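Local coordinates for protein 2-oxo-1,2-dihydroquinoline 8-monooxygenase, oxygenase component (PDB 1Z02) that serves as the Rieske-type oxygenase component that probably hydroxylates 2-oxo-1,2-dihydroquinoline at carbon 8, using a [2Fe-2S] cluster and a mononuclear iron, at residues A[21-24]-A[25-28]; A[420-423]-A[424-427]. All coordinates share one frame; numbering follows the deposited sequence.

Contact 1 of 2, residues A[21-24]-A[25-28]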
loop_
_atom_site.group_PDB
_atom_site.type_symbol
_atom_site.label_atom_id
_atom_site.label_comp_id
_atom_site.label_asym_id
_atom_site.label_seq_id
_atom_site.Cartn_x
_atom_site.Cartn_y
_atom_site.Cartn_z
ATOM N N ALA A 21 10.109 11.680 -32.730
ATOM C CA ALA A 21 9.074 11.232 -33.647
ATOM C C ALA A 21 7.660 11.542 -33.176
ATOM O O ALA A 21 6.779 11.795 -34.000
ATOM C CB ALA A 21 9.223 9.738 -33.905
ATOM N N ASN A 22 7.437 11.517 -31.862
ATOM C CA ASN A 22 6.110 11.792 -31.328
ATOM C C ASN A 22 5.837 13.276 -31.103
ATOM O O ASN A 22 5.796 13.749 -29.969
ATOM C CB ASN A 22 5.859 11.012 -30.021
ATOM C CG ASN A 22 6.858 11.337 -28.921
ATOM O OD1 ASN A 22 6.517 11.299 -27.737
ATOM N ND2 ASN A 22 8.096 11.632 -29.298
ATOM N N ASN A 23 5.653 14.006 -32.198
ATOM C CA ASN A 23 5.355 15.431 -32.131
ATOM C C ASN A 23 3.881 15.610 -31.753
ATOM O O ASN A 23 3.117 14.641 -31.744
ATOM C CB ASN A 23 5.659 16.090 -33.478
ATOM C CG ASN A 23 5.006 15.365 -34.652
ATOM O OD1 ASN A 23 5.587 15.270 -35.732
ATOM N ND2 ASN A 23 3.799 14.863 -34.447
ATOM N N ALA A 24 3.487 16.844 -31.444
ATOM C CA ALA A 24 2.118 17.132 -31.031
ATOM C C ALA A 24 1.059 16.605 -31.981
ATOM O O ALA A 24 0.035 16.079 -31.548
ATOM C CB ALA A 24 1.938 18.625 -30.840
ATOM N N LYS A 25 1.295 16.756 -33.278
ATOM C CA LYS A 25 0.334 16.290 -34.270
ATOM C C LYS A 25 0.163 14.776 -34.164
ATOM O O LYS A 25 -0.957 14.259 -34.188
ATOM C CB LYS A 25 0.807 16.658 -35.679
ATOM C CG LYS A 25 -0.325 16.737 -36.706
ATOM C CD LYS A 25 -0.936 15.377 -37.040
ATOM C CE LYS A 25 -0.312 14.776 -38.292
ATOM N NZ LYS A 25 1.103 14.367 -38.113
ATOM N N THR A 26 1.284 14.073 -34.045
ATOM C CA THR A 26 1.280 12.624 -33.932
ATOM C C THR A 26 0.611 12.123 -32.659
ATOM O O THR A 26 -0.165 11.169 -32.703
ATOM C CB THR A 26 2.712 12.086 -33.994
ATOM O OG1 THR A 26 3.272 12.400 -35.276
ATOM C CG2 THR A 26 2.740 10.570 -33.774
ATOM N N GLN A 27 0.905 12.760 -31.529
ATOM C CA GLN A 27 0.315 12.339 -30.260
ATOM C C GLN A 27 -1.198 12.515 -30.244
ATOM O O GLN A 27 -1.919 11.736 -29.608
ATOM C CB GLN A 27 0.927 13.116 -29.091
ATOM C CG GLN A 27 2.440 13.006 -29.015
ATOM C CD GLN A 27 3.006 13.423 -27.673
ATOM O OE1 GLN A 27 4.203 13.701 -27.559
ATOM N NE2 GLN A 27 2.159 13.454 -26.644
ATOM N N SER A 28 -1.680 13.529 -30.955
ATOM C CA SER A 28 -3.114 13.796 -31.000
ATOM C C SER A 28 -3.836 12.684 -31.742
ATOM O O SER A 28 -5.052 12.538 -31.620
ATOM C CB SER A 28 -3.401 15.138 -31.687
ATOM O OG SER A 28 -3.156 15.068 -33.084
#

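Contact 2 of 2, residues A[420-423]-A[424-427]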
loop_
_atom_site.group_PDB
_atom_site.type_symbol
_atom_site.label_atom_id
_atom_site.label_comp_id
_atom_site.label_asym_id
_atom_site.label_seq_id
_atom_site.Cartn_x
_atom_site.Cartn_y
_atom_site.Cartn_z
ATOM N N LYS A 420 -6.918 1.038 -4.607
ATOM C CA LYS A 420 -5.657 0.313 -4.497
ATOM C C LYS A 420 -5.040 0.137 -3.118
ATOM O O LYS A 420 -4.191 -0.739 -2.937
ATOM C CB LYS A 420 -4.606 0.957 -5.409
ATOM C CG LYS A 420 -5.040 1.138 -6.856
ATOM C CD LYS A 420 -3.871 1.579 -7.728
ATOM C CE LYS A 420 -4.340 2.056 -9.092
ATOM N NZ LYS A 420 -5.266 1.104 -9.746
ATOM N N ASP A 421 -5.435 0.957 -2.145
ATOM C CA ASP A 421 -4.832 0.846 -0.816
ATOM C C ASP A 421 -5.760 0.448 0.330
ATOM O O ASP A 421 -5.690 1.034 1.410
ATOM C CB ASP A 421 -4.135 2.161 -0.456
ATOM C CG ASP A 421 -5.059 3.352 -0.563
ATOM O OD1 ASP A 421 -4.609 4.482 -0.288
ATOM O OD2 ASP A 421 -6.238 3.164 -0.925
ATOM N N THR A 422 -6.611 -0.550 0.105
ATOM C CA THR A 422 -7.538 -1.020 1.140
ATOM C C THR A 422 -6.830 -1.858 2.199
ATOM O O THR A 422 -5.750 -2.390 1.959
ATOM C CB THR A 422 -8.658 -1.895 0.537
ATOM O OG1 THR A 422 -8.108 -3.133 0.063
ATOM C CG2 THR A 422 -9.324 -1.174 -0.613
ATOM N N SER A 423 -7.450 -1.993 3.370
ATOM C CA SER A 423 -6.856 -2.779 4.443
ATOM C C SER A 423 -6.790 -4.248 4.052
ATOM O O SER A 423 -5.995 -5.010 4.606
ATOM C CB SER A 423 -7.656 -2.620 5.734
ATOM O OG SER A 423 -8.977 -3.103 5.584
ATOM N N LEU A 424 -7.639 -4.648 3.109
ATOM C CA LEU A 424 -7.635 -6.031 2.629
ATOM C C LEU A 424 -6.380 -6.284 1.798
ATOM O O LEU A 424 -5.751 -7.344 1.910
ATOM C CB LEU A 424 -8.852 -6.319 1.748
ATOM C CG LEU A 424 -10.135 -6.747 2.462
ATOM C CD1 LEU A 424 -11.286 -6.801 1.456
ATOM C CD2 LEU A 424 -9.911 -8.101 3.128
ATOM N N ILE A 425 -6.035 -5.321 0.947
ATOM C CA ILE A 425 -4.848 -5.461 0.120
ATOM C C ILE A 425 -3.608 -5.445 1.002
ATOM O O ILE A 425 -2.677 -6.205 0.749
ATOM C CB ILE A 425 -4.782 -4.364 -0.954
ATOM C CG1 ILE A 425 -5.857 -4.634 -2.006
ATOM C CG2 ILE A 425 -3.406 -4.332 -1.607
ATOM C CD1 ILE A 425 -6.030 -3.544 -3.034
ATOM N N PHE A 426 -3.586 -4.608 2.043
ATOM C CA PHE A 426 -2.425 -4.581 2.939
ATOM C C PHE A 426 -2.338 -5.878 3.746
ATOM O O PHE A 426 -1.240 -6.345 4.081
ATOM C CB PHE A 426 -2.468 -3.372 3.887
ATOM C CG PHE A 426 -1.997 -2.091 3.255
ATOM C CD1 PHE A 426 -2.909 -1.101 2.889
ATOM C CD2 PHE A 426 -0.640 -1.882 3.004
ATOM C CE1 PHE A 426 -2.470 0.077 2.286
ATOM C CE2 PHE A 426 -0.188 -0.706 2.400
ATOM C CZ PHE A 426 -1.099 0.272 2.039
ATOM N N LYS A 427 -3.489 -6.459 4.071
ATOM C CA LYS A 427 -3.496 -7.730 4.799
ATOM C C LYS A 427 -2.847 -8.797 3.911
ATOM O O LYS A 427 -1.955 -9.529 4.335
ATOM C CB LYS A 427 -4.926 -8.173 5.111
ATOM C CG LYS A 427 -5.017 -9.574 5.709
ATOM C CD LYS A 427 -6.410 -10.167 5.580
ATOM C CE LYS A 427 -6.463 -11.559 6.214
ATOM N NZ LYS A 427 -7.806 -12.228 6.160
#

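Contact 1 of 2, residues A[21-24]-A[25-28]
Gln-27 folds back over the residues that lead into its own helix, and its side chain can be followed outward along two successive carbonyls. CB lies beyond the carbonyl oxygen of Asn-23, 3.8 Å from Asn-23 O. With CG beside the backbone N (chi1 -56°), that carbon comes up to both carbonyl oxygens from one side, 3.3 Å from Asn-23 O and 3.6 Å from Asn-22 O. Extended from there, the chain brings CD to 3.6 Å from Asn-22 O, and the amide atom modelled as OE1 to 2.9 Å from Asn-22 O. The Gln-27 side chain crosses that of Asn-22 obliquely, their amide planes 9° apart and displaced from one another. The setting is a helix N-terminus: Asn-23 occupies the N-cap position, and its carbonyl takes the first-turn bond from Gln-27 N (2.9 Å, 163°). Ser-28 N follows with a bond to Ala-24 O, while Ser-28 OG donates to Lys-25 O at 2.6 Å. The Asn-23 side chain crosses that of Thr-26 at about a right angle, its atom modelled as ND2 lying 2.7 Å from Thr-26 OG1. Before the cap, an inverse gamma turn centred on Asn-22 is closed by a weak bond from Asn-23 N to Ala-21 O. With Gln-27 cut back to alanine, the Asn-22 amide is likely to lose the amide beside it, leaving a gap by its carbonyl. The Asn-22 side chain also touches Tyr-30, Glu-385 and Leu-387.

Contact 2 of 2, residues A[420-423]-A[424-427]
Thr-422 grips the start of its helix with two oxygens. Its OG1, placed between the backbone N and the carbonyl carbon (chi1 68°), accepts from Ile-425 N at 3.1 Å in a nearly straight bond (158°). Its backbone O accepts from Phe-426 N, also at 3.1 Å, with the donor in the carbonyl plane. The hydroxyl meets carbon as well: Ile-425 CG1 approaches Thr-422 OG1 to 3.4 Å, and the extended branch ends with CD1 equally close to Lys-420 O. The Phe-426 ring turns its edge to Asp-421 O, CE1 standing 3.5 Å from Asp-421 O and 3.8 Å from Asp-421 CB. This is a classic threonine N-cap, in which a side-chain oxygen satisfies an amide of the first turn that has no earlier helical carbonyl to bond. One residue on, Lys-427 N bonds to Ser-423 O at 2.9 Å, approaching from above the carbonyl plane, while the buried Thr-422 N finds no partner in the model. The next shell belongs largely to the trimer. Phe-426 meets Phe-426 of both neighbouring subunits, edge-to-face with the ring of the third. Ser-423 OG is hydrogen-bonded to Asp-324 O of the second subunit and Lys-427 NZ forms a salt bridge with Glu-370 of the second subunit, whereas Lys-420 NZ makes a salt bridge to Asp-323 within its own chain.

How the contacts relate
Both contacts show how a chain enters a helix, but they stand at opposite ends of the sequence and do not touch: their centres are 39 Å apart and their nearest atoms about 22 Å. Each lies far from the middle of the chain, contact 1 about 26 Å and contact 2 about 27 Å between centres. Their surroundings differ. No other subunit of the trimer touches contact 1, whereas contact 2 is built into the subunit interfaces. Neither belongs to the [2Fe-2S] or mononuclear iron site. Contact 2 does, however, bond to helix 363-376 of a neighbouring subunit, the helix that also carries the iron ligand Asp-365.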